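Local atomic coordinates of diol-dehydratase (PDB entry 5I2A), a protein that dehydrates 1,2-propanediol as a B12-independent glycyl radical enzyme, probably through an organic radical carried on a glycine. Residues Val164-Val169 / Gly282-Pro287; Pro287-Gln292 / Asn432-Gly437; Asn324-Cys329 / Leu343-Ile348; Ala522-Glu527 / Ser540-Gly545. All blocks are in the same frame, centred on the assembly; numbering follows the deposited sequence.

Contact 1 (Val164-Val169 / Gly282-Pro287); sequences VGHVTV and GHSISP. With EDO (1,2-ethanediol), chain C.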
loop_
_atom_site.group_PDB
_atom_site.type_symbol
_atom_site.label_atom_id
_atom_site.label_comp_id
_atom_site.label_asym_id
_atom_site.label_seq_id
_atom_site.Cartn_x
_atom_site.Cartn_y
_atom_site.Cartn_z
ATOM N N VAL A 164 13.118 6.090 -11.031
ATOM C CA VAL A 164 13.037 7.529 -10.819
ATOM C C VAL A 164 14.447 8.139 -10.810
ATOM O O VAL A 164 14.855 8.766 -11.777
ATOM C CB VAL A 164 12.289 7.875 -9.511
ATOM C CG1 VAL A 164 12.259 9.384 -9.297
ATOM C CG2 VAL A 164 10.846 7.345 -9.573
ATOM N N GLY A 165 15.195 7.925 -9.733
ATOM C CA GLY A 165 16.529 8.485 -9.638
ATOM C C GLY A 165 16.465 9.975 -9.334
ATOM O O GLY A 165 15.740 10.370 -8.430
ATOM N N HIS A 166 17.207 10.780 -10.095
ATOM C CA HIS A 166 17.194 12.243 -9.976
ATOM C C HIS A 166 17.422 12.673 -8.534
ATOM O O HIS A 166 16.587 13.316 -7.910
ATOM C CB HIS A 166 15.877 12.811 -10.531
ATOM C CG HIS A 166 15.762 12.648 -12.009
ATOM N ND1 HIS A 166 15.605 11.411 -12.607
ATOM C CD2 HIS A 166 15.878 13.540 -13.020
ATOM C CE1 HIS A 166 15.599 11.558 -13.918
ATOM N NE2 HIS A 166 15.749 12.844 -14.196
ATOM N N VAL A 167 18.570 12.279 -8.017
ATOM C CA VAL A 167 18.884 12.486 -6.626
ATOM C C VAL A 167 20.398 12.556 -6.439
ATOM O O VAL A 167 21.170 11.914 -7.170
ATOM C CB VAL A 167 18.294 11.354 -5.742
ATOM C CG1 VAL A 167 18.845 10.001 -6.175
ATOM C CG2 VAL A 167 18.589 11.599 -4.253
ATOM N N THR A 168 20.801 13.379 -5.476
ATOM C CA THR A 168 22.140 13.357 -4.920
ATOM C C THR A 168 22.056 12.837 -3.495
ATOM O O THR A 168 21.589 13.507 -2.577
ATOM C CB THR A 168 22.794 14.736 -4.901
ATOM O OG1 THR A 168 22.969 15.190 -6.236
ATOM C CG2 THR A 168 24.143 14.669 -4.179
ATOM N N VAL A 169 22.561 11.639 -3.337
ATOM C CA VAL A 169 22.468 10.888 -2.120
ATOM C C VAL A 169 23.594 11.375 -1.169
ATOM O O VAL A 169 24.443 12.184 -1.571
ATOM C CB VAL A 169 22.576 9.397 -2.511
ATOM C CG1 VAL A 169 24.010 8.849 -2.412
ATOM C CG2 VAL A 169 21.500 8.571 -1.947
ATOM N N GLY A 282 16.547 4.444 -12.544
ATOM C CA GLY A 282 16.437 5.896 -12.525
ATOM C C GLY A 282 17.783 6.512 -12.905
ATOM O O GLY A 282 18.823 6.080 -12.410
ATOM N N HIS A 283 17.791 7.468 -13.828
ATOM C CA HIS A 283 19.051 8.138 -14.132
ATOM C C HIS A 283 19.123 9.481 -13.385
ATOM O O HIS A 283 18.397 9.690 -12.410
ATOM C CB HIS A 283 19.259 8.291 -15.654
ATOM C CG HIS A 283 18.221 9.123 -16.350
ATOM N ND1 HIS A 283 17.397 8.616 -17.338
ATOM C CD2 HIS A 283 17.909 10.435 -16.238
ATOM C CE1 HIS A 283 16.615 9.579 -17.789
ATOM N NE2 HIS A 283 16.903 10.692 -17.137
ATOM N N SER A 284 20.031 10.354 -13.811
ATOM C CA SER A 284 20.361 11.583 -13.076
ATOM C C SER A 284 20.739 11.320 -11.614
ATOM O O SER A 284 20.469 12.134 -10.731
ATOM C CB SER A 284 19.211 12.586 -13.152
ATOM O OG SER A 284 19.028 12.987 -14.487
ATOM N N ILE A 285 21.365 10.175 -11.372
ATOM C CA ILE A 285 22.069 9.935 -10.127
ATOM C C ILE A 285 23.305 10.848 -10.152
ATOM O O ILE A 285 24.284 10.583 -10.874
ATOM C CB ILE A 285 22.456 8.449 -9.976
ATOM C CG1 ILE A 285 21.202 7.571 -10.038
ATOM C CG2 ILE A 285 23.267 8.222 -8.700
ATOM C CD1 ILE A 285 20.114 7.924 -8.994
ATOM N N SER A 286 23.242 11.942 -9.402
ATOM C CA SER A 286 24.200 13.026 -9.567
ATOM C C SER A 286 25.185 13.148 -8.405
ATOM O O SER A 286 24.793 13.432 -7.271
ATOM C CB SER A 286 23.452 14.348 -9.760
ATOM O OG SER A 286 22.554 14.254 -10.853
ATOM N N PRO A 287 26.478 12.939 -8.695
ATOM C CA PRO A 287 27.537 13.036 -7.680
ATOM C C PRO A 287 27.499 14.344 -6.887
ATOM O O PRO A 287 27.896 14.350 -5.729
ATOM C CB PRO A 287 28.821 12.927 -8.508
ATOM C CG PRO A 287 28.412 12.039 -9.650
ATOM C CD PRO A 287 27.007 12.494 -9.994
HETATM C C1 EDO C . 17.313 15.576 -16.526
HETATM O O1 EDO C . 17.544 15.326 -15.141
HETATM C C2 EDO C . 17.319 14.223 -17.245
HETATM O O2 EDO C . 16.177 13.417 -16.888
HETATM O O HOH W 1 15.143 8.445 -14.577
#
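Two histidines, His166 and His283, converge on a single hydroxyl of a bound 1,2-ethanediol. EDO O2 takes a hydrogen bond from His166 NE2 and one from His283 NE2, both of 2.8 Å. It sits at the edge of each ring, near the ring plane. The His166 and His283 rings form an oblique pair, planes 49° apart, centroids 5.0 Å apart. His166 CE1 comes within 3.5 Å of His283 CD2. At the other end of the diol, Ser284 OG donates to EDO O1 over 2.8 Å. Ser284 also covers one face of His166 in a CH-pi contact, with Ser284 CB 3.5 Å from the ring centroid. The chi1 of -68° keeps the His166 ring beside its own backbone N, and ND1 donates to Val164 O at 2.9 Å, close to the ring plane. A leucine here would probably cost EDO O2 one of its two histidine donors and leave Val164 O without its imidazole partner. Behind the rings the backbones run roughly parallel. His166 N donates to His283 O at 2.8 Å, and Ser286 N donates to Val167 O. Thr168 OG1 adds a side-chain bond to Ser286 O. The ethanediol probably came from the crystallisation liquor. Its place between the histidines, Asp452 and Glu440, which also bond it, is consistent with the position of a diol substrate in the barrel of a glycyl radical dehydratase.

Contact 2 (Pro287-Gln292 / Asn432-Gly437); sequences PGRFDQ and NYNIIG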
loop_
_atom_site.group_PDB
_atom_site.type_symbol
_atom_site.label_atom_id
_atom_site.label_comp_id
_atom_site.label_asym_id
_atom_site.label_seq_id
_atom_site.Cartn_x
_atom_site.Cartn_y
_atom_site.Cartn_z
ATOM N N PRO A 287 26.478 12.939 -8.695
ATOM C CA PRO A 287 27.537 13.036 -7.680
ATOM C C PRO A 287 27.499 14.344 -6.887
ATOM O O PRO A 287 27.896 14.350 -5.729
ATOM C CB PRO A 287 28.821 12.927 -8.508
ATOM C CG PRO A 287 28.412 12.039 -9.650
ATOM C CD PRO A 287 27.007 12.494 -9.994
ATOM N N GLY A 288 27.010 15.426 -7.477
ATOM C CA GLY A 288 26.870 16.663 -6.715
ATOM C C GLY A 288 28.228 17.298 -6.393
ATOM O O GLY A 288 29.122 17.296 -7.245
ATOM N N ARG A 289 28.381 17.827 -5.175
ATOM C CA ARG A 289 29.568 18.622 -4.816
ATOM C C ARG A 289 30.777 17.735 -4.476
ATOM O O ARG A 289 31.295 17.755 -3.361
ATOM C CB ARG A 289 29.258 19.552 -3.640
ATOM C CG ARG A 289 28.005 20.401 -3.821
ATOM C CD ARG A 289 27.964 21.496 -2.755
ATOM N NE ARG A 289 28.898 22.577 -3.061
ATOM C CZ ARG A 289 29.105 23.627 -2.273
ATOM N NH1 ARG A 289 28.454 23.744 -1.113
ATOM N NH2 ARG A 289 29.963 24.561 -2.642
ATOM N N PHE A 290 31.200 16.960 -5.465
ATOM C CA PHE A 290 32.311 16.022 -5.360
ATOM C C PHE A 290 33.599 16.711 -4.904
ATOM O O PHE A 290 34.339 16.141 -4.122
ATOM C CB PHE A 290 32.477 15.343 -6.721
ATOM C CG PHE A 290 33.563 14.312 -6.811
ATOM C CD1 PHE A 290 34.832 14.662 -7.252
ATOM C CD2 PHE A 290 33.288 12.977 -6.591
ATOM C CE1 PHE A 290 35.812 13.703 -7.415
ATOM C CE2 PHE A 290 34.269 12.012 -6.747
ATOM C CZ PHE A 290 35.537 12.378 -7.154
ATOM N N ASP A 291 33.849 17.940 -5.357
ATOM C CA ASP A 291 35.056 18.630 -4.920
ATOM C C ASP A 291 35.002 18.988 -3.428
ATOM O O ASP A 291 36.042 19.125 -2.789
ATOM C CB ASP A 291 35.328 19.889 -5.769
ATOM C CG ASP A 291 34.254 20.960 -5.620
ATOM O OD1 ASP A 291 33.090 20.639 -5.268
ATOM O OD2 ASP A 291 34.584 22.129 -5.896
ATOM N N GLN A 292 33.799 19.122 -2.873
ATOM C CA GLN A 292 33.661 19.415 -1.457
ATOM C C GLN A 292 33.785 18.160 -0.580
ATOM O O GLN A 292 34.607 18.132 0.327
ATOM C CB GLN A 292 32.325 20.118 -1.184
ATOM C CG GLN A 292 32.146 21.388 -1.996
ATOM C CD GLN A 292 33.268 22.391 -1.748
ATOM O OE1 GLN A 292 33.471 22.837 -0.623
ATOM N NE2 GLN A 292 34.008 22.735 -2.802
ATOM N N ASN A 432 24.269 24.825 0.227
ATOM C CA ASN A 432 24.973 23.606 -0.096
ATOM C C ASN A 432 24.365 22.897 -1.304
ATOM O O ASN A 432 24.554 21.701 -1.482
ATOM C CB ASN A 432 24.982 22.666 1.108
ATOM C CG ASN A 432 25.978 21.547 0.944
ATOM O OD1 ASN A 432 27.105 21.788 0.541
ATOM N ND2 ASN A 432 25.551 20.308 1.199
ATOM N N TYR A 433 23.636 23.621 -2.140
ATOM C CA TYR A 433 22.945 22.947 -3.243
ATOM C C TYR A 433 23.902 22.374 -4.290
ATOM O O TYR A 433 25.039 22.841 -4.462
ATOM C CB TYR A 433 21.946 23.894 -3.923
ATOM C CG TYR A 433 22.539 24.818 -4.973
ATOM C CD1 TYR A 433 22.626 24.424 -6.307
ATOM C CD2 TYR A 433 22.985 26.091 -4.641
ATOM C CE1 TYR A 433 23.153 25.262 -7.274
ATOM C CE2 TYR A 433 23.526 26.941 -5.607
ATOM C CZ TYR A 433 23.606 26.513 -6.928
ATOM O OH TYR A 433 24.133 27.336 -7.899
ATOM N N ASN A 434 23.439 21.359 -5.004
ATOM C CA ASN A 434 24.084 21.040 -6.268
ATOM C C ASN A 434 23.018 20.854 -7.339
ATOM O O ASN A 434 21.829 21.076 -7.087
ATOM C CB ASN A 434 25.001 19.819 -6.148
ATOM C CG ASN A 434 24.276 18.565 -5.707
ATOM O OD1 ASN A 434 24.393 18.141 -4.564
ATOM N ND2 ASN A 434 23.559 17.936 -6.632
ATOM N N ILE A 435 23.446 20.484 -8.533
ATOM C CA ILE A 435 22.530 20.324 -9.649
ATOM C C ILE A 435 22.247 18.831 -9.881
ATOM O O ILE A 435 23.119 17.988 -9.718
ATOM C CB ILE A 435 23.085 20.984 -10.932
ATOM C CG1 ILE A 435 23.183 22.508 -10.758
ATOM C CG2 ILE A 435 22.222 20.656 -12.160
ATOM C CD1 ILE A 435 21.841 23.217 -10.444
ATOM N N ILE A 436 21.002 18.525 -10.210
ATOM C CA ILE A 436 20.578 17.188 -10.571
ATOM C C ILE A 436 20.419 17.122 -12.074
ATOM O O ILE A 436 19.786 18.001 -12.655
ATOM C CB ILE A 436 19.219 16.823 -9.918
ATOM C CG1 ILE A 436 19.304 16.896 -8.380
ATOM C CG2 ILE A 436 18.706 15.470 -10.441
ATOM C CD1 ILE A 436 20.251 15.891 -7.740
ATOM N N GLY A 437 20.957 16.073 -12.699
ATOM C CA GLY A 437 20.697 15.820 -14.104
ATOM C C GLY A 437 21.155 16.933 -15.042
ATOM O O GLY A 437 22.350 17.121 -15.246
HETATM O O HOH W 2 26.617 17.108 -2.853
#
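Gly288 and Asn434 have CA atoms 5.2 Å apart, where an inverse gamma turn centred on Arg289 leads into helix 290-293 beside strand 434-436. The positive phi of Gly288 (71°) suits glycine, and a CB there would run into Asn434 OD1. Instead the bare Gly288 CA packs on the Asn434 amide, 3.4 Å from CG. Water 2 accepts from Arg289 N and donates to Asn434 OD1, joining backbone and amide. Asn434 ND2 turns to Thr168 OG1.

Arg289 spans the rest of the contact. Arg289 CG lies 3.8 Å from Asn434 CB, and Arg289 CD 3.6 Å from Tyr433 O. A bend at chi3 (76°) then carries the guanidinium to Asn432. Arg289 NH1 donates to Asn432 OD1 over 2.9 Å. That oxygen lies at the guanidinium edge, near its plane, although the amide plane is turned 53° from it. Gln292 CG covers part of one guanidinium face. Arg289 NH2 bonds Gly350 O and Gln352 O. With an alanine here, Asn432 OD1 and the two carbonyls would probably lose the guanidinium as a donor, and a gap would be likely beside Tyr433 O. The oxygens named around the guanidinium are those of neutral amides and peptide carbonyls, so their dipoles probably share the task of stabilising its buried positive charge.

Contact 3 (Asn324-Cys329 / Leu343-Ile348); sequences NDLNKC and LFQNLI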
loop_
_atom_site.group_PDB
_atom_site.type_symbol
_atom_site.label_atom_id
_atom_site.label_comp_id
_atom_site.label_asym_id
_atom_site.label_seq_id
_atom_site.Cartn_x
_atom_site.Cartn_y
_atom_site.Cartn_z
ATOM N N ASN A 324 31.335 6.887 -17.653
ATOM C CA ASN A 324 30.880 6.595 -19.011
ATOM C C ASN A 324 30.689 5.110 -19.302
ATOM O O ASN A 324 30.183 4.744 -20.363
ATOM C CB ASN A 324 31.850 7.187 -20.036
ATOM C CG ASN A 324 31.858 8.686 -20.005
ATOM O OD1 ASN A 324 31.096 9.332 -20.719
ATOM N ND2 ASN A 324 32.703 9.254 -19.153
ATOM N N ASP A 325 31.077 4.253 -18.366
ATOM C CA ASP A 325 30.895 2.809 -18.559
ATOM C C ASP A 325 29.432 2.391 -18.339
ATOM O O ASP A 325 28.954 1.423 -18.925
ATOM C CB ASP A 325 31.810 2.024 -17.614
ATOM C CG ASP A 325 31.944 0.552 -18.001
ATOM O OD1 ASP A 325 31.671 0.190 -19.162
ATOM O OD2 ASP A 325 32.338 -0.237 -17.128
ATOM N N LEU A 326 28.725 3.124 -17.486
ATOM C CA LEU A 326 27.321 2.813 -17.202
ATOM C C LEU A 326 26.431 3.311 -18.344
ATOM O O LEU A 326 26.762 4.295 -19.015
ATOM C CB LEU A 326 26.904 3.426 -15.858
ATOM C CG LEU A 326 27.720 2.974 -14.639
ATOM C CD1 LEU A 326 27.209 3.635 -13.372
ATOM C CD2 LEU A 326 27.700 1.453 -14.509
ATOM N N ASN A 327 25.331 2.609 -18.600
ATOM C CA ASN A 327 24.441 2.959 -19.706
ATOM C C ASN A 327 23.012 2.491 -19.396
ATOM O O ASN A 327 22.765 1.849 -18.375
ATOM C CB ASN A 327 24.960 2.343 -21.027
ATOM C CG ASN A 327 24.499 3.104 -22.291
ATOM O OD1 ASN A 327 23.577 3.923 -22.264
ATOM N ND2 ASN A 327 25.153 2.806 -23.415
ATOM N N LYS A 328 22.084 2.808 -20.288
ATOM C CA LYS A 328 20.678 2.522 -20.086
ATOM C C LYS A 328 19.963 2.469 -21.427
ATOM O O LYS A 328 20.067 3.395 -22.222
ATOM C CB LYS A 328 20.043 3.598 -19.186
ATOM C CG LYS A 328 18.531 3.505 -18.977
ATOM C CD LYS A 328 18.087 4.668 -18.037
ATOM C CE LYS A 328 16.562 4.767 -17.814
ATOM N NZ LYS A 328 16.254 5.880 -16.816
ATOM N N CYS A 329 19.210 1.407 -21.677
ATOM C CA CYS A 329 18.474 1.345 -22.937
ATOM C C CYS A 329 17.033 1.783 -22.731
ATOM O O CYS A 329 16.336 1.247 -21.883
ATOM C CB CYS A 329 18.522 -0.069 -23.542
ATOM S SG CYS A 329 17.585 -0.207 -25.091
ATOM N N LEU A 343 23.488 9.386 -18.914
ATOM C CA LEU A 343 22.836 9.072 -17.648
ATOM C C LEU A 343 22.696 10.348 -16.804
ATOM O O LEU A 343 22.267 10.289 -15.650
ATOM C CB LEU A 343 23.629 7.994 -16.886
ATOM C CG LEU A 343 23.526 6.594 -17.513
ATOM C CD1 LEU A 343 24.363 5.566 -16.745
ATOM C CD2 LEU A 343 22.077 6.168 -17.549
ATOM N N PHE A 344 23.088 11.481 -17.396
ATOM C CA PHE A 344 22.924 12.801 -16.787
ATOM C C PHE A 344 23.456 12.838 -15.354
ATOM O O PHE A 344 22.763 13.257 -14.430
ATOM C CB PHE A 344 21.438 13.205 -16.833
ATOM C CG PHE A 344 20.812 12.968 -18.182
ATOM C CD1 PHE A 344 20.892 13.933 -19.174
ATOM C CD2 PHE A 344 20.219 11.742 -18.483
ATOM C CE1 PHE A 344 20.353 13.695 -20.440
ATOM C CE2 PHE A 344 19.680 11.499 -19.749
ATOM C CZ PHE A 344 19.733 12.475 -20.719
ATOM N N GLN A 345 24.679 12.358 -15.185
ATOM C CA GLN A 345 25.295 12.264 -13.879
ATOM C C GLN A 345 25.998 13.587 -13.611
ATOM O O GLN A 345 27.128 13.813 -14.050
ATOM C CB GLN A 345 26.257 11.071 -13.809
ATOM C CG GLN A 345 25.552 9.703 -14.055
ATOM C CD GLN A 345 26.532 8.534 -14.198
ATOM O OE1 GLN A 345 26.647 7.689 -13.309
ATOM N NE2 GLN A 345 27.228 8.481 -15.336
ATOM N N ASN A 346 25.295 14.477 -12.919
ATOM C CA ASN A 346 25.773 15.834 -12.778
ATOM C C ASN A 346 26.710 15.959 -11.583
ATOM O O ASN A 346 26.394 15.521 -10.481
ATOM C CB ASN A 346 24.615 16.808 -12.639
ATOM C CG ASN A 346 25.031 18.240 -12.939
ATOM O OD1 ASN A 346 25.789 18.850 -12.189
ATOM N ND2 ASN A 346 24.529 18.777 -14.039
ATOM N N LEU A 347 27.865 16.564 -11.835
ATOM C CA LEU A 347 28.912 16.729 -10.842
ATOM C C LEU A 347 29.358 18.170 -10.906
ATOM O O LEU A 347 29.728 18.676 -11.971
ATOM C CB LEU A 347 30.087 15.766 -11.096
ATOM C CG LEU A 347 31.204 15.674 -10.043
ATOM C CD1 LEU A 347 31.868 14.286 -10.099
ATOM C CD2 LEU A 347 32.260 16.750 -10.213
ATOM N N ILE A 348 29.316 18.837 -9.761
ATOM C CA ILE A 348 29.496 20.281 -9.737
ATOM C C ILE A 348 30.726 20.666 -8.904
ATOM O O ILE A 348 31.100 19.955 -7.971
ATOM C CB ILE A 348 28.230 20.974 -9.188
ATOM C CG1 ILE A 348 28.154 22.438 -9.635
ATOM C CG2 ILE A 348 28.149 20.843 -7.682
ATOM C CD1 ILE A 348 26.719 22.929 -9.731
#
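Leu326 is the first residue of the loop 324-329 to meet the other segment, and it packs on Leu343. The loop follows helix 309-323. Segment 343-348 leads into strand 346-350, an outermost strand of a mixed sheet that probably forms part of the ten-stranded barrel of glycyl radical enzymes. The contact therefore joins a helix exit to the lead-in of strand 346-350.

Leu326 CB touches Leu343 CD1 at 3.4 Å, tighter than usual for two carbons. Leu343 CD1 is also 3.5 Å from Leu326 C, so it presses on backbone as well as side chain. The side chain of Leu326 crosses that of Gln345 at about a right angle. Leu326 CD1 is 4.1 Å from Gln345 OE1, a loose approach. That amide is held by others: OE1 accepts from Gln273 and NE2 donates to Leu323 O. Trp270 and Gln277 of helix 262-279 also touch Leu326.

Asn327 takes part through its backbone. Asn327 N lies 3.6 Å from Leu343 CD1. Within the loop, Asn327 OD1 accepts from Lys328 N at 2.7 Å.

Lys328 meets the second methyl of Leu343. Only the base of the lysine is involved. CG stands opposite the backbone N (chi1 175°) and the chain runs fully extended, taking NZ to Ser281 O and His283 ND1. Leu343 thus forks over the loop, one methyl on Leu326 and the other on Lys328, with Leu343 CD2 3.7 Å from Lys328 CB.

Contact 4 (Ala522-Glu527 / Ser540-Gly545); sequences APLPFE and SAQEGG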
loop_
_atom_site.group_PDB
_atom_site.type_symbol
_atom_site.label_atom_id
_atom_site.label_comp_id
_atom_site.label_asym_id
_atom_site.label_seq_id
_atom_site.Cartn_x
_atom_site.Cartn_y
_atom_site.Cartn_z
ATOM N N ALA A 522 7.657 -0.198 -5.935
ATOM C CA ALA A 522 9.109 -0.072 -6.020
ATOM C C ALA A 522 9.763 0.872 -4.993
ATOM O O ALA A 522 10.497 1.775 -5.383
ATOM C CB ALA A 522 9.499 0.367 -7.454
ATOM N N PRO A 523 9.517 0.648 -3.685
ATOM C CA PRO A 523 10.296 1.369 -2.674
ATOM C C PRO A 523 11.747 0.894 -2.720
ATOM O O PRO A 523 11.991 -0.272 -3.007
ATOM C CB PRO A 523 9.623 0.981 -1.360
ATOM C CG PRO A 523 9.122 -0.426 -1.620
ATOM C CD PRO A 523 8.688 -0.418 -3.086
ATOM N N LEU A 524 12.692 1.789 -2.469
ATOM C CA LEU A 524 14.103 1.460 -2.609
ATOM C C LEU A 524 14.818 1.649 -1.295
ATOM O O LEU A 524 15.133 2.764 -0.911
ATOM C CB LEU A 524 14.746 2.324 -3.688
ATOM C CG LEU A 524 14.067 2.319 -5.051
ATOM C CD1 LEU A 524 14.784 3.277 -6.000
ATOM C CD2 LEU A 524 14.040 0.897 -5.625
ATOM N N PRO A 525 15.064 0.552 -0.581
ATOM C CA PRO A 525 15.699 0.715 0.727
ATOM C C PRO A 525 17.128 1.238 0.652
ATOM O O PRO A 525 17.496 1.973 1.556
ATOM C CB PRO A 525 15.658 -0.696 1.328
ATOM C CG PRO A 525 15.252 -1.596 0.219
ATOM C CD PRO A 525 14.526 -0.797 -0.790
ATOM N N PHE A 526 17.907 0.911 -0.378
ATOM C CA PHE A 526 19.292 1.386 -0.344
ATOM C C PHE A 526 19.401 2.880 -0.667
ATOM O O PHE A 526 20.032 3.635 0.081
ATOM C CB PHE A 526 20.232 0.593 -1.274
ATOM C CG PHE A 526 21.677 0.939 -1.039
ATOM C CD1 PHE A 526 22.267 0.647 0.192
ATOM C CD2 PHE A 526 22.419 1.628 -1.993
ATOM C CE1 PHE A 526 23.587 1.004 0.462
ATOM C CE2 PHE A 526 23.748 1.982 -1.740
ATOM C CZ PHE A 526 24.329 1.673 -0.507
ATOM N N GLU A 527 18.793 3.319 -1.762
ATOM C CA GLU A 527 18.740 4.755 -2.041
ATOM C C GLU A 527 18.117 5.531 -0.861
ATOM O O GLU A 527 18.614 6.589 -0.476
ATOM C CB GLU A 527 17.969 5.029 -3.324
ATOM C CG GLU A 527 18.042 6.479 -3.806
ATOM C CD GLU A 527 16.913 7.347 -3.285
ATOM O OE1 GLU A 527 15.918 6.794 -2.768
ATOM O OE2 GLU A 527 17.020 8.588 -3.398
ATOM N N SER A 540 10.346 4.612 2.870
ATOM C CA SER A 540 11.203 4.873 1.739
ATOM C C SER A 540 11.008 6.276 1.186
ATOM O O SER A 540 9.996 6.944 1.442
ATOM C CB SER A 540 10.937 3.844 0.632
ATOM O OG SER A 540 9.727 4.125 -0.032
ATOM N N ALA A 541 11.985 6.716 0.412
ATOM C CA ALA A 541 11.909 8.007 -0.242
ATOM C C ALA A 541 10.750 8.018 -1.231
ATOM O O ALA A 541 10.198 9.069 -1.555
ATOM C CB ALA A 541 13.229 8.317 -0.957
ATOM N N GLN A 542 10.391 6.835 -1.719
ATOM C CA GLN A 542 9.346 6.723 -2.723
ATOM C C GLN A 542 7.954 6.867 -2.083
ATOM O O GLN A 542 6.968 7.046 -2.789
ATOM C CB GLN A 542 9.467 5.394 -3.477
ATOM C CG GLN A 542 10.760 5.247 -4.306
ATOM C CD GLN A 542 12.016 5.186 -3.450
ATOM O OE1 GLN A 542 12.063 4.476 -2.449
ATOM N NE2 GLN A 542 13.031 5.951 -3.833
ATOM N N GLU A 543 7.905 6.819 -0.747
ATOM C CA GLU A 543 6.660 6.920 0.025
ATOM C C GLU A 543 6.465 8.224 0.803
ATOM O O GLU A 543 5.416 8.423 1.393
ATOM C CB GLU A 543 6.572 5.769 1.038
ATOM C CG GLU A 543 6.408 4.422 0.396
ATOM C CD GLU A 543 6.692 3.308 1.363
ATOM O OE1 GLU A 543 7.880 3.073 1.673
ATOM O OE2 GLU A 543 5.723 2.679 1.823
ATOM N N GLY A 544 7.475 9.089 0.839
ATOM C CA GLY A 544 7.380 10.318 1.612
ATOM C C GLY A 544 8.420 10.464 2.722
ATOM O O GLY A 544 8.384 11.423 3.484
ATOM N N GLY A 545 9.355 9.525 2.810
ATOM C CA GLY A 545 10.423 9.607 3.792
ATOM C C GLY A 545 11.385 10.795 3.705
ATOM O O GLY A 545 11.959 11.201 4.724
#
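The amide of Gln542 and the carboxylate of Glu527 are turned 68° apart and meet through one bond. Gln542 NE2 donates to Glu527 OE1 at 3.2 Å. The carboxylate oxygen lies in the amide plane, at its edge, while NE2 reaches it from above the carboxylate plane. The other end of the amide is met differently. Leu524 N donates to Gln542 OE1 over 2.8 Å, but comes from above the carbonyl plane, 55° out of it, and so does not lie on a lone pair. Leu524 also crosses the glutamine at about a right angle, with Leu524 CG 3.9 Å from Gln542 CD. A bend at chi2 (66°) folds the glutamine so that its amide can face both partners, and puts Gln542 CG 3.6 Å from Ala522 O.

The site is a helix-to-helix junction. Ala522 leaves helix 489-521, and Leu524 is the N-cap residue of helix 525-529. At the start of that second helix, Phe526 N and Glu527 N are bonded by Glu279 of helix 262-279.

Ser540 and Ala541 pack on Pro523 and Glu527. Ser540 OG lies 3.4 Å from Pro523 CB, and Ala541 CB is 3.6 Å from Glu527 OE1. Ser540 is held within its own loop by Glu543, whose OE1 accepts from both Ser540 N and Ser540 OG, on the anti side of the carboxylate. The shorter of these bonds, from Ser540 OG to Glu543 OE1, is 2.7 Å.

Overall arrangement
Contacts 1, 2 and 3 form one cluster, and contact 4 stands to one side of it. The centres of contacts 1 and 3 are about 9 Å apart, and those of contacts 1 and 2 about 11 Å. Contacts 1 and 2 share Pro287, where strand 283-285 passes on to helix 290-293. Contact 3 is nested in the loop that contact 2 closes, and strand 346-350 touches 287-292 and 432-437. Contact 4 closes last along the chain. Its centre is about 13 Å from that of contact 1 and about 21 Å from those of contacts 2 and 3. Of the four, contact 1 holds the diol; contacts 2 and 3 pack against its strands, and contact 4 abuts it through Glu527.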